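PDB 5WA1: programmed cell death 6-interacting protein from Homo sapiens, which acts as a class E VPS protein in multivesicular body sorting, membrane repair, cytokinesis and apoptosis, and in its Bro1 domain, the part crystallised here, binds CHMP4 proteins. Local coordinates for residues T24-Q29 with F263-A268; M273-E278 with A302-T307; K306-R311 with V316-F321. All coordinates share one frame; numbering follows the deposited sequence.

Contact 1: T24-Q29 with F263-A268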
ATOM      1  N   THR A  24      -0.941 -13.409   3.397  1.00101.91           N
ATOM      2  CA  THR A  24      -0.751 -12.683   4.651  1.00 76.53           C
ATOM      3  C   THR A  24      -0.403 -11.221   4.402  1.00 61.71           C
ATOM      4  O   THR A  24       0.595 -10.713   4.921  1.00 57.80           O
ATOM      5  CB  THR A  24       0.349 -13.338   5.484  1.00 72.68           C
ATOM      6  OG1 THR A  24       1.554 -13.403   4.712  1.00 75.90           O
ATOM      7  CG2 THR A  24      -0.052 -14.742   5.900  1.00 78.19           C
ATOM      8  N   PHE A  25      -1.231 -10.530   3.624  1.00 47.83           N
ATOM      9  CA  PHE A  25      -0.975  -9.159   3.214  1.00 44.65           C
ATOM     10  C   PHE A  25      -1.705  -8.172   4.118  1.00 42.66           C
ATOM     11  O   PHE A  25      -2.794  -8.446   4.622  1.00 44.05           O
ATOM     12  CB  PHE A  25      -1.401  -8.949   1.756  1.00 46.75           C
ATOM     13  CG  PHE A  25      -0.430  -9.525   0.764  1.00 50.93           C
ATOM     14  CD1 PHE A  25      -0.535 -10.844   0.357  1.00 56.31           C
ATOM     15  CD2 PHE A  25       0.604  -8.750   0.259  1.00 49.15           C
ATOM     16  CE1 PHE A  25       0.372 -11.380  -0.547  1.00 57.93           C
ATOM     17  CE2 PHE A  25       1.514  -9.278  -0.645  1.00 54.82           C
ATOM     18  CZ  PHE A  25       1.396 -10.596  -1.047  1.00 50.40           C
ATOM     19  N   ILE A  26      -1.074  -7.034   4.339  1.00 36.96           N
ATOM     20  CA  ILE A  26      -1.616  -5.993   5.198  1.00 41.18           C
ATOM     21  C   ILE A  26      -2.483  -5.074   4.351  1.00 47.68           C
ATOM     22  O   ILE A  26      -2.086  -4.677   3.248  1.00 38.38           O
ATOM     23  CB  ILE A  26      -0.486  -5.208   5.878  1.00 34.18           C
ATOM     24  CG1 ILE A  26       0.329  -6.134   6.790  1.00 36.91           C
ATOM     25  CG2 ILE A  26      -1.051  -4.011   6.669  1.00 39.51           C
ATOM     26  CD1 ILE A  26       1.685  -5.553   7.161  1.00 40.02           C
ATOM     27  N   SER A  27      -3.674  -4.755   4.852  1.00 40.90           N
ATOM     28  CA  SER A  27      -4.529  -3.735   4.268  1.00 41.06           C
ATOM     29  C   SER A  27      -5.007  -2.813   5.383  1.00 47.16           C
ATOM     30  O   SER A  27      -4.846  -3.096   6.573  1.00 43.22           O
ATOM     31  CB  SER A  27      -5.718  -4.346   3.518  1.00 41.47           C
ATOM     32  OG  SER A  27      -6.519  -5.116   4.387  1.00 46.04           O
ATOM     33  N   VAL A  28      -5.597  -1.690   4.987  1.00 49.39           N
ATOM     34  CA  VAL A  28      -5.930  -0.604   5.900  1.00 44.19           C
ATOM     35  C   VAL A  28      -7.442  -0.425   5.906  1.00 45.82           C
ATOM     36  O   VAL A  28      -8.074  -0.419   4.844  1.00 41.08           O
ATOM     37  CB  VAL A  28      -5.221   0.700   5.488  1.00 44.17           C
ATOM     38  CG1 VAL A  28      -5.541   1.826   6.461  1.00 44.80           C
ATOM     39  CG2 VAL A  28      -3.712   0.470   5.399  1.00 39.90           C
ATOM     40  N   GLN A  29      -8.018  -0.283   7.097  1.00 47.11           N
ATOM     41  CA  GLN A  29      -9.442   0.007   7.211  1.00 53.63           C
ATOM     42  C   GLN A  29      -9.730   1.451   6.805  1.00 49.22           C
ATOM     43  O   GLN A  29      -8.906   2.348   7.001  1.00 45.13           O
ATOM     44  CB  GLN A  29      -9.929  -0.246   8.639  1.00 62.78           C
ATOM     45  CG  GLN A  29      -9.846  -1.705   9.064  1.00 78.77           C
ATOM     46  CD  GLN A  29     -10.776  -2.602   8.259  1.00 99.43           C
ATOM     47  OE1 GLN A  29     -10.347  -3.283   7.323  1.00107.10           O
ATOM     48  NE2 GLN A  29     -12.052  -2.614   8.626  1.00104.19           N
ATOM     49  N   PHE A 263       3.103  -5.252  12.988  1.00 39.29           N
ATOM     50  CA  PHE A 263       4.522  -5.400  13.317  1.00 42.79           C
ATOM     51  C   PHE A 263       5.027  -6.836  13.157  1.00 40.37           C
ATOM     52  O   PHE A 263       6.042  -7.033  12.467  1.00 37.27           O
ATOM     53  CB  PHE A 263       4.787  -4.847  14.721  1.00 46.26           C
ATOM     54  CG  PHE A 263       6.220  -4.952  15.142  1.00 49.86           C
ATOM     55  CD1 PHE A 263       7.178  -4.123  14.581  1.00 43.87           C
ATOM     56  CD2 PHE A 263       6.618  -5.904  16.062  1.00 62.48           C
ATOM     57  CE1 PHE A 263       8.510  -4.227  14.944  1.00 58.42           C
ATOM     58  CE2 PHE A 263       7.945  -6.011  16.440  1.00 69.47           C
ATOM     59  CZ  PHE A 263       8.891  -5.175  15.872  1.00 67.67           C
ATOM     60  N   PRO A 264       4.397  -7.868  13.734  1.00 46.27           N
ATOM     61  CA  PRO A 264       4.910  -9.229  13.503  1.00 45.38           C
ATOM     62  C   PRO A 264       4.879  -9.646  12.049  1.00 46.21           C
ATOM     63  O   PRO A 264       5.782 -10.370  11.608  1.00 43.02           O
ATOM     64  CB  PRO A 264       3.989 -10.106  14.365  1.00 48.79           C
ATOM     65  CG  PRO A 264       2.751  -9.288  14.540  1.00 47.52           C
ATOM     66  CD  PRO A 264       3.256  -7.886  14.668  1.00 47.75           C
ATOM     67  N   VAL A 265       3.880  -9.206  11.280  1.00 36.76           N
ATOM     68  CA  VAL A 265       3.826  -9.598   9.881  1.00 35.63           C
ATOM     69  C   VAL A 265       4.982  -8.981   9.109  1.00 33.15           C
ATOM     70  O   VAL A 265       5.605  -9.642   8.265  1.00 35.82           O
ATOM     71  CB  VAL A 265       2.466  -9.234   9.264  1.00 41.07           C
ATOM     72  CG1 VAL A 265       2.514  -9.423   7.747  1.00 37.32           C
ATOM     73  CG2 VAL A 265       1.381 -10.109   9.858  1.00 45.59           C
ATOM     74  N   LEU A 266       5.296  -7.714   9.380  1.00 32.24           N
ATOM     75  CA  LEU A 266       6.427  -7.076   8.710  1.00 31.40           C
ATOM     76  C   LEU A 266       7.741  -7.765   9.063  1.00 37.59           C
ATOM     77  O   LEU A 266       8.589  -7.989   8.194  1.00 34.45           O
ATOM     78  CB  LEU A 266       6.502  -5.601   9.102  1.00 33.38           C
ATOM     79  CG  LEU A 266       5.345  -4.726   8.612  1.00 36.06           C
ATOM     80  CD1 LEU A 266       5.523  -3.294   9.151  1.00 35.59           C
ATOM     81  CD2 LEU A 266       5.280  -4.760   7.099  1.00 30.56           C
ATOM     82  N   ALA A 267       7.946  -8.053  10.352  1.00 37.43           N
ATOM     83  CA  ALA A 267       9.155  -8.756  10.782  1.00 45.64           C
ATOM     84  C   ALA A 267       9.268 -10.123  10.108  1.00 40.10           C
ATOM     85  O   ALA A 267      10.340 -10.502   9.611  1.00 40.51           O
ATOM     86  CB  ALA A 267       9.156  -8.897  12.302  1.00 42.98           C
ATOM     87  N   ALA A 268       8.165 -10.873  10.067  1.00 38.75           N
ATOM     88  CA  ALA A 268       8.183 -12.178   9.421  1.00 43.43           C
ATOM     89  C   ALA A 268       8.509 -12.053   7.935  1.00 51.85           C
ATOM     90  O   ALA A 268       9.356 -12.785   7.412  1.00 38.57           O
ATOM     91  CB  ALA A 268       6.843 -12.884   9.619  1.00 40.70           C
TER
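Thr24 meets Val265 through its backbone: the carbonyl oxygen Thr24 O lies 3.7 Å from Val265 CG1, a van der Waals approach to a methyl group. The CA atoms of Thr24 and Val265 are 7.6 Å apart, the closest pair of CA atoms between 24-29 and the helical residues 263-268. That carbonyl is not left to the methyl alone, since Thr24 O also accepts a hydrogen bond from Lys269, the next residue of helix 262-287. Phe25 starts its side chain away from the helix, yet its ring forms a cation-pi pair with the same lysine.

Ile26 carries the side-chain part of the contact. With CG1 anti to its carbonyl carbon (chi1 -63°) and an extended chi2 of 163°, the long branch points CD1 at the helix, and this methyl touches two neighbouring helix residues. Ile26 CD1 lies 3.7 Å from Leu266 CD2 and 4.0 Å from Val265 CG1; the isoleucine is transverse to the leucine but runs alongside the valine with opposite heading. Val265 CG1 stands anti to its own backbone N (chi1 170°), which places this one methyl against both Thr24 O and Ile26 CD1. Ile26 N is hydrogen-bonded to Gln215 OE1 of helix 202-226.

From Ser27 onward the chain leaves 263-268 in an extended course toward helix 137-157, where Val28 N and Val28 O are hydrogen-bonded to Ser153 and Gln154.

The 151 Å² buried between the segments is thus mainly aliphatic. This suggests that apolar packing by Ile26, Val265 and Leu266 joins the segment to helix 262-287, while side chains of surrounding helices bond several of its backbone polar groups (Thr24 O, Ile26 N, Val28 N and O).

Contact 2: M273-E278 with A302-T307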
ATOM      1  N   MET A 273      11.558 -12.936   3.150  1.00 35.62           N
ATOM      2  CA  MET A 273      12.114 -12.459   1.922  1.00 37.22           C
ATOM      3  C   MET A 273      13.619 -12.684   1.888  1.00 35.34           C
ATOM      4  O   MET A 273      14.134 -13.049   0.880  1.00 36.01           O
ATOM      5  CB  MET A 273      11.716 -11.033   1.644  1.00 31.99           C
ATOM      6  CG  MET A 273      10.260 -10.828   1.285  1.00 35.43           C
ATOM      7  SD  MET A 273       9.575 -11.871   0.000  1.00 46.57           S
ATOM      8  CE  MET A 273      10.313 -11.195  -1.429  1.00 53.97           C
ATOM      9  N   GLN A 274      14.319 -12.445   2.983  1.00 34.56           N
ATOM     10  CA  GLN A 274      15.750 -12.744   3.004  1.00 40.30           C
ATOM     11  C   GLN A 274      16.001 -14.220   2.718  1.00 34.00           C
ATOM     12  O   GLN A 274      16.920 -14.562   1.970  1.00 34.73           O
ATOM     13  CB  GLN A 274      16.372 -12.349   4.345  1.00 37.55           C
ATOM     14  CG  GLN A 274      16.475 -10.835   4.562  1.00 41.34           C
ATOM     15  CD  GLN A 274      17.422 -10.463   5.692  1.00 59.89           C
ATOM     16  OE1 GLN A 274      17.663 -11.254   6.603  1.00 53.21           O
ATOM     17  NE2 GLN A 274      17.972  -9.257   5.625  1.00 63.95           N
ATOM     18  N   ALA A 275      15.180 -15.105   3.290  1.00 35.61           N
ATOM     19  CA  ALA A 275      15.304 -16.537   3.029  1.00 37.80           C
ATOM     20  C   ALA A 275      15.022 -16.877   1.566  1.00 45.58           C
ATOM     21  O   ALA A 275      15.687 -17.744   0.983  1.00 36.35           O
ATOM     22  CB  ALA A 275      14.361 -17.311   3.955  1.00 32.52           C
ATOM     23  N   ASN A 276      14.031 -16.222   0.955  1.00 33.04           N
ATOM     24  CA  ASN A 276      13.782 -16.432  -0.465  1.00 33.68           C
ATOM     25  C   ASN A 276      14.969 -15.992  -1.304  1.00 37.91           C
ATOM     26  O   ASN A 276      15.319 -16.653  -2.290  1.00 38.10           O
ATOM     27  CB  ASN A 276      12.534 -15.668  -0.917  1.00 38.58           C
ATOM     28  CG  ASN A 276      11.264 -16.363  -0.543  1.00 43.24           C
ATOM     29  OD1 ASN A 276      10.400 -15.792   0.118  1.00 63.65           O
ATOM     30  ND2 ASN A 276      11.119 -17.585  -0.995  1.00 44.88           N
ATOM     31  N   ALA A 277      15.588 -14.870  -0.940  1.00 31.40           N
ATOM     32  CA  ALA A 277      16.768 -14.415  -1.665  1.00 31.09           C
ATOM     33  C   ALA A 277      17.897 -15.446  -1.566  1.00 35.40           C
ATOM     34  O   ALA A 277      18.542 -15.778  -2.566  1.00 36.51           O
ATOM     35  CB  ALA A 277      17.227 -13.067  -1.107  1.00 34.38           C
ATOM     36  N   GLU A 278      18.154 -15.948  -0.357  1.00 35.16           N
ATOM     37  CA  GLU A 278      19.230 -16.935  -0.178  1.00 33.88           C
ATOM     38  C   GLU A 278      18.902 -18.243  -0.883  1.00 38.88           C
ATOM     39  O   GLU A 278      19.794 -18.912  -1.422  1.00 40.03           O
ATOM     40  CB  GLU A 278      19.470 -17.184   1.306  1.00 37.65           C
ATOM     41  CG  GLU A 278      20.115 -16.031   2.061  1.00 36.41           C
ATOM     42  CD  GLU A 278      21.587 -15.817   1.699  1.00 53.33           C
ATOM     43  OE1 GLU A 278      22.095 -16.465   0.748  1.00 41.35           O
ATOM     44  OE2 GLU A 278      22.245 -14.987   2.368  1.00 55.58           O
ATOM     45  N   ALA A 302      17.538 -21.660   5.991  1.00 38.17           N
ATOM     46  CA  ALA A 302      16.932 -22.527   6.997  1.00 40.63           C
ATOM     47  C   ALA A 302      16.893 -21.846   8.356  1.00 45.94           C
ATOM     48  O   ALA A 302      15.903 -21.948   9.092  1.00 47.36           O
ATOM     49  CB  ALA A 302      17.712 -23.846   7.091  1.00 41.87           C
ATOM     50  N   GLU A 303      17.965 -21.137   8.700  1.00 39.12           N
ATOM     51  CA  GLU A 303      18.024 -20.429   9.974  1.00 43.95           C
ATOM     52  C   GLU A 303      16.962 -19.339  10.040  1.00 42.89           C
ATOM     53  O   GLU A 303      16.254 -19.202  11.049  1.00 44.34           O
ATOM     54  CB  GLU A 303      19.424 -19.843  10.150  1.00 45.40           C
ATOM     55  CG  GLU A 303      19.753 -19.304  11.521  1.00 68.77           C
ATOM     56  CD  GLU A 303      21.236 -19.024  11.661  1.00 91.74           C
ATOM     57  OE1 GLU A 303      21.963 -19.174  10.652  1.00 99.22           O
ATOM     58  OE2 GLU A 303      21.674 -18.667  12.774  1.00 97.61           O
ATOM     59  N   LEU A 304      16.844 -18.551   8.966  1.00 39.40           N
ATOM     60  CA  LEU A 304      15.836 -17.493   8.901  1.00 43.04           C
ATOM     61  C   LEU A 304      14.424 -18.058   9.009  1.00 44.17           C
ATOM     62  O   LEU A 304      13.579 -17.507   9.728  1.00 42.96           O
ATOM     63  CB  LEU A 304      15.994 -16.708   7.597  1.00 43.38           C
ATOM     64  CG  LEU A 304      17.226 -15.809   7.499  1.00 43.48           C
ATOM     65  CD1 LEU A 304      17.512 -15.408   6.042  1.00 38.74           C
ATOM     66  CD2 LEU A 304      17.026 -14.569   8.383  1.00 45.66           C
ATOM     67  N   ILE A 305      14.150 -19.160   8.306  1.00 41.98           N
ATOM     68  CA  ILE A 305      12.811 -19.739   8.308  1.00 43.93           C
ATOM     69  C   ILE A 305      12.500 -20.403   9.643  1.00 45.52           C
ATOM     70  O   ILE A 305      11.354 -20.351  10.119  1.00 52.26           O
ATOM     71  CB  ILE A 305      12.667 -20.705   7.115  1.00 43.23           C
ATOM     72  CG1 ILE A 305      12.486 -19.902   5.830  1.00 54.59           C
ATOM     73  CG2 ILE A 305      11.490 -21.649   7.289  1.00 43.92           C
ATOM     74  CD1 ILE A 305      11.353 -18.876   5.909  1.00 52.14           C
ATOM     75  N   LYS A 306      13.502 -21.014  10.284  1.00 40.99           N
ATOM     76  CA  LYS A 306      13.292 -21.555  11.625  1.00 43.51           C
ATOM     77  C   LYS A 306      12.928 -20.451  12.614  1.00 48.72           C
ATOM     78  O   LYS A 306      12.064 -20.642  13.480  1.00 49.42           O
ATOM     79  CB  LYS A 306      14.543 -22.299  12.094  1.00 46.87           C
ATOM     80  CG  LYS A 306      14.425 -22.935  13.474  1.00 60.44           C
ATOM     81  CD  LYS A 306      15.702 -23.677  13.832  1.00 70.30           C
ATOM     82  CE  LYS A 306      15.746 -24.037  15.309  1.00 80.97           C
ATOM     83  NZ  LYS A 306      17.086 -24.565  15.689  1.00 84.69           N
ATOM     84  N   THR A 307      13.573 -19.287  12.501  1.00 47.74           N
ATOM     85  CA  THR A 307      13.273 -18.191  13.420  1.00 49.13           C
ATOM     86  C   THR A 307      11.856 -17.669  13.212  1.00 49.27           C
ATOM     87  O   THR A 307      11.170 -17.310  14.178  1.00 50.20           O
ATOM     88  CB  THR A 307      14.301 -17.069  13.247  1.00 48.65           C
ATOM     89  OG1 THR A 307      15.620 -17.598  13.430  1.00 53.12           O
ATOM     90  CG2 THR A 307      14.083 -15.982  14.275  1.00 50.87           C
TER
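Ala275 and Leu304 meet where the two helices come closest, Ala275 CB 4.0 Å from Leu304 CB; their CA atoms, 6.0 Å apart, are the nearest such pair. Leu304 has CG anti to its carbonyl carbon and an extended chi2 of 163°, which carries CD1 to the backbone of the facing helix: Leu304 CD1 is 3.6 Å from Ala275 N. The same methyl, Leu304 CD1, lies 3.7 Å from Gln274 CB, while Leu304 CD2 packs at 3.8 Å against Gln274 OE1. The glutamine chain, extended beyond CG, runs across the leucine.

Ile305 approaches Ala275 by its long branch. Its chi2 of -53° folds CD1 back, letting both Ile305 CG1 and CD1 touch Ala275 CB, at 3.7 and 3.9 Å. One alanine methyl is thus bordered by two successive residues of 302-307. Nearby, Glu278 OE1 forms a salt bridge with Arg297 and Glu278 OE2 a hydrogen bond with His300, both of the second helix.

The short axes pass 8.7 Å apart at a signed angle of -156°. With consecutive helices 262-287 and 291-311, this is an antiparallel helical hairpin, consistent with the TPR-related helical architecture of the BRO1 domain.

Contact 3: K306-R311 with V316-F321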
ATOM      1  N   LYS A 306      13.502 -21.014  10.284  1.00 40.99           N
ATOM      2  CA  LYS A 306      13.292 -21.555  11.625  1.00 43.51           C
ATOM      3  C   LYS A 306      12.928 -20.451  12.614  1.00 48.72           C
ATOM      4  O   LYS A 306      12.064 -20.642  13.480  1.00 49.42           O
ATOM      5  CB  LYS A 306      14.543 -22.299  12.094  1.00 46.87           C
ATOM      6  CG  LYS A 306      14.425 -22.935  13.474  1.00 60.44           C
ATOM      7  CD  LYS A 306      15.702 -23.677  13.832  1.00 70.30           C
ATOM      8  CE  LYS A 306      15.746 -24.037  15.309  1.00 80.97           C
ATOM      9  NZ  LYS A 306      17.086 -24.565  15.689  1.00 84.69           N
ATOM     10  N   THR A 307      13.573 -19.287  12.501  1.00 47.74           N
ATOM     11  CA  THR A 307      13.273 -18.191  13.420  1.00 49.13           C
ATOM     12  C   THR A 307      11.856 -17.669  13.212  1.00 49.27           C
ATOM     13  O   THR A 307      11.170 -17.310  14.178  1.00 50.20           O
ATOM     14  CB  THR A 307      14.301 -17.069  13.247  1.00 48.65           C
ATOM     15  OG1 THR A 307      15.620 -17.598  13.430  1.00 53.12           O
ATOM     16  CG2 THR A 307      14.083 -15.982  14.275  1.00 50.87           C
ATOM     17  N   VAL A 308      11.401 -17.631  11.960  1.00 44.31           N
ATOM     18  CA  VAL A 308      10.043 -17.192  11.657  1.00 49.58           C
ATOM     19  C   VAL A 308       9.028 -18.213  12.150  1.00 57.29           C
ATOM     20  O   VAL A 308       7.963 -17.853  12.674  1.00 49.20           O
ATOM     21  CB  VAL A 308       9.910 -16.935  10.146  1.00 51.16           C
ATOM     22  CG1 VAL A 308       8.464 -16.675   9.753  1.00 52.21           C
ATOM     23  CG2 VAL A 308      10.774 -15.770   9.757  1.00 41.45           C
ATOM     24  N   ALA A 309       9.343 -19.502  11.986  1.00 51.91           N
ATOM     25  CA  ALA A 309       8.436 -20.561  12.411  1.00 55.45           C
ATOM     26  C   ALA A 309       8.224 -20.557  13.921  1.00 57.12           C
ATOM     27  O   ALA A 309       7.117 -20.842  14.390  1.00 68.21           O
ATOM     28  CB  ALA A 309       8.968 -21.921  11.952  1.00 56.34           C
ATOM     29  N   SER A 310       9.258 -20.232  14.699  1.00 54.47           N
ATOM     30  CA  SER A 310       9.107 -20.231  16.149  1.00 58.20           C
ATOM     31  C   SER A 310       8.563 -18.910  16.701  1.00 61.32           C
ATOM     32  O   SER A 310       7.867 -18.921  17.723  1.00 68.73           O
ATOM     33  CB  SER A 310      10.441 -20.559  16.830  1.00 66.15           C
ATOM     34  OG  SER A 310      11.448 -19.633  16.470  1.00 73.17           O
ATOM     35  N   ARG A 311       8.844 -17.778  16.055  1.00 62.44           N
ATOM     36  CA  ARG A 311       8.441 -16.484  16.608  1.00 62.22           C
ATOM     37  C   ARG A 311       7.097 -15.986  16.098  1.00 65.70           C
ATOM     38  O   ARG A 311       6.326 -15.390  16.861  1.00 68.41           O
ATOM     39  CB  ARG A 311       9.486 -15.420  16.292  1.00 60.10           C
ATOM     40  CG  ARG A 311      10.785 -15.615  16.991  1.00 64.70           C
ATOM     41  CD  ARG A 311      11.572 -14.334  16.961  1.00 65.41           C
ATOM     42  NE  ARG A 311      12.971 -14.591  17.274  1.00 68.40           N
ATOM     43  CZ  ARG A 311      13.969 -13.863  16.798  1.00 67.72           C
ATOM     44  NH1 ARG A 311      15.213 -14.167  17.117  1.00 63.65           N
ATOM     45  NH2 ARG A 311      13.711 -12.846  15.978  1.00 65.77           N
ATOM     46  N   VAL A 316       2.199 -16.418  10.001  1.00 69.06           N
ATOM     47  CA  VAL A 316       2.615 -16.953   8.708  1.00 72.55           C
ATOM     48  C   VAL A 316       2.744 -18.467   8.799  1.00 68.30           C
ATOM     49  O   VAL A 316       2.931 -19.036   9.876  1.00 70.17           O
ATOM     50  CB  VAL A 316       3.949 -16.354   8.216  1.00 69.82           C
ATOM     51  CG1 VAL A 316       3.737 -14.946   7.675  1.00 69.87           C
ATOM     52  CG2 VAL A 316       4.965 -16.360   9.343  1.00 58.86           C
ATOM     53  N   ASN A 317       2.644 -19.114   7.639  1.00 70.06           N
ATOM     54  CA  ASN A 317       2.770 -20.562   7.506  1.00 71.63           C
ATOM     55  C   ASN A 317       3.935 -20.840   6.565  1.00 73.27           C
ATOM     56  O   ASN A 317       3.814 -20.655   5.348  1.00 71.71           O
ATOM     57  CB  ASN A 317       1.471 -21.177   6.983  1.00 79.14           C
ATOM     58  CG  ASN A 317       1.614 -22.649   6.640  1.00 92.18           C
ATOM     59  OD1 ASN A 317       2.446 -23.358   7.210  1.00 94.68           O
ATOM     60  ND2 ASN A 317       0.797 -23.118   5.701  1.00 95.46           N
ATOM     61  N   VAL A 318       5.060 -21.286   7.118  1.00 67.88           N
ATOM     62  CA  VAL A 318       6.271 -21.485   6.336  1.00 59.89           C
ATOM     63  C   VAL A 318       6.641 -22.966   6.238  1.00 66.31           C
ATOM     64  O   VAL A 318       7.771 -23.290   5.882  1.00 69.42           O
ATOM     65  CB  VAL A 318       7.439 -20.657   6.898  1.00 57.17           C
ATOM     66  CG1 VAL A 318       7.152 -19.146   6.793  1.00 46.44           C
ATOM     67  CG2 VAL A 318       7.728 -21.058   8.340  1.00 54.53           C
ATOM     68  N   LYS A 319       5.708 -23.876   6.536  1.00 62.63           N
ATOM     69  CA  LYS A 319       6.068 -25.290   6.626  1.00 68.82           C
ATOM     70  C   LYS A 319       6.558 -25.830   5.288  1.00 70.62           C
ATOM     71  O   LYS A 319       7.575 -26.530   5.226  1.00 72.07           O
ATOM     72  CB  LYS A 319       4.889 -26.127   7.124  1.00 74.80           C
ATOM     73  CG  LYS A 319       5.172 -27.629   7.076  1.00 87.88           C
ATOM     74  CD  LYS A 319       3.944 -28.468   7.391  1.00 93.36           C
ATOM     75  CE  LYS A 319       4.188 -29.938   7.089  1.00 96.86           C
ATOM     76  NZ  LYS A 319       5.364 -30.476   7.828  1.00 97.93           N
ATOM     77  N   ASP A 320       5.844 -25.516   4.204  1.00 69.89           N
ATOM     78  CA  ASP A 320       6.218 -26.037   2.891  1.00 80.31           C
ATOM     79  C   ASP A 320       7.572 -25.499   2.444  1.00 69.28           C
ATOM     80  O   ASP A 320       8.412 -26.251   1.930  1.00 66.53           O
ATOM     81  CB  ASP A 320       5.133 -25.692   1.870  1.00 87.75           C
ATOM     82  CG  ASP A 320       3.864 -26.512   2.060  1.00 99.04           C
ATOM     83  OD1 ASP A 320       3.730 -27.177   3.111  1.00104.50           O
ATOM     84  OD2 ASP A 320       2.999 -26.487   1.160  1.00100.37           O
ATOM     85  N   PHE A 321       7.798 -24.196   2.629  1.00 61.17           N
ATOM     86  CA  PHE A 321       9.096 -23.602   2.328  1.00 56.13           C
ATOM     87  C   PHE A 321      10.195 -24.220   3.186  1.00 61.58           C
ATOM     88  O   PHE A 321      11.304 -24.488   2.697  1.00 50.63           O
ATOM     89  CB  PHE A 321       9.017 -22.093   2.550  1.00 53.17           C
ATOM     90  CG  PHE A 321      10.184 -21.323   2.008  1.00 48.50           C
ATOM     91  CD1 PHE A 321      10.937 -21.810   0.955  1.00 56.16           C
ATOM     92  CD2 PHE A 321      10.520 -20.099   2.560  1.00 50.25           C
ATOM     93  CE1 PHE A 321      12.012 -21.085   0.463  1.00 44.43           C
ATOM     94  CE2 PHE A 321      11.588 -19.367   2.071  1.00 46.25           C
ATOM     95  CZ  PHE A 321      12.337 -19.861   1.021  1.00 40.83           C
TER
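Ala309 and Val318 supply the closest pair of CA atoms, 6.5 Å apart. Residues 306-311 form the last part of helix 291-311, with regular i to i+4 bonds such as Arg311 N to Thr307 O. Facing them, Val316 and Asn317 are extended, and the chain changes course at Val318 (psi 17°), the N-cap residue of helix 319-340. Having no polar side-chain atom, Val318 cannot cap that helix with its own side chain. The residue before it offers a little compensation: Lys319 N makes a weak bond of 3.4 Å to Asn317 OD1.

The side-chain contact is purely aliphatic. Val308 CG1, anti to its backbone N, is pressed to 3.5 Å from Val316 CG2, the two valines meeting nearly perpendicular. That Val316 methyl sits between its own backbone N and carbonyl carbon, an orientation that directs it at the helix.

The segments belong to the loop-linked pair of helices 291-311 and 319-340 within the all-helical part of the BRO1 domain, the extended 316-318 packing on the end of the helix the chain has just left. Helix 262-287 also packs here, Cys271 on Val308 and Ile272 on Val318.

Val318 splits its two methyls between successive helix residues. Val318 CG1 is 4.1 Å from Val308 CG1, whereas Val318 CG2 packs at 3.9 Å on Ala309 CB. Within 306-311, Thr307 CG2 lies 3.3 Å above the plane of the Arg311 guanidinium, over its centre.

Overall arrangement
Contact 1 lies nearest the centre of the chain, about 10 Å from it, centre to centre, against about 24 Å for the other two. Contacts 1 and 3 are buried; contact 2 is only partly so, yet covers the most area, 187 Å². Helix 262-287 serves contacts 1 and 2, and helix 291-311 serves contacts 2 and 3, which share Lys306 and Thr307. Physical touches join them: Ala268 CB meets Val316 CG2 at 4.0 Å between contacts 1 and 3, and Ala275 CB meets Phe321 CE2 at 3.9 Å between 2 and 3. All three pack aliphatic groups, but contact 1 also involves a backbone carbonyl and contact 2 the partly exposed Gln274.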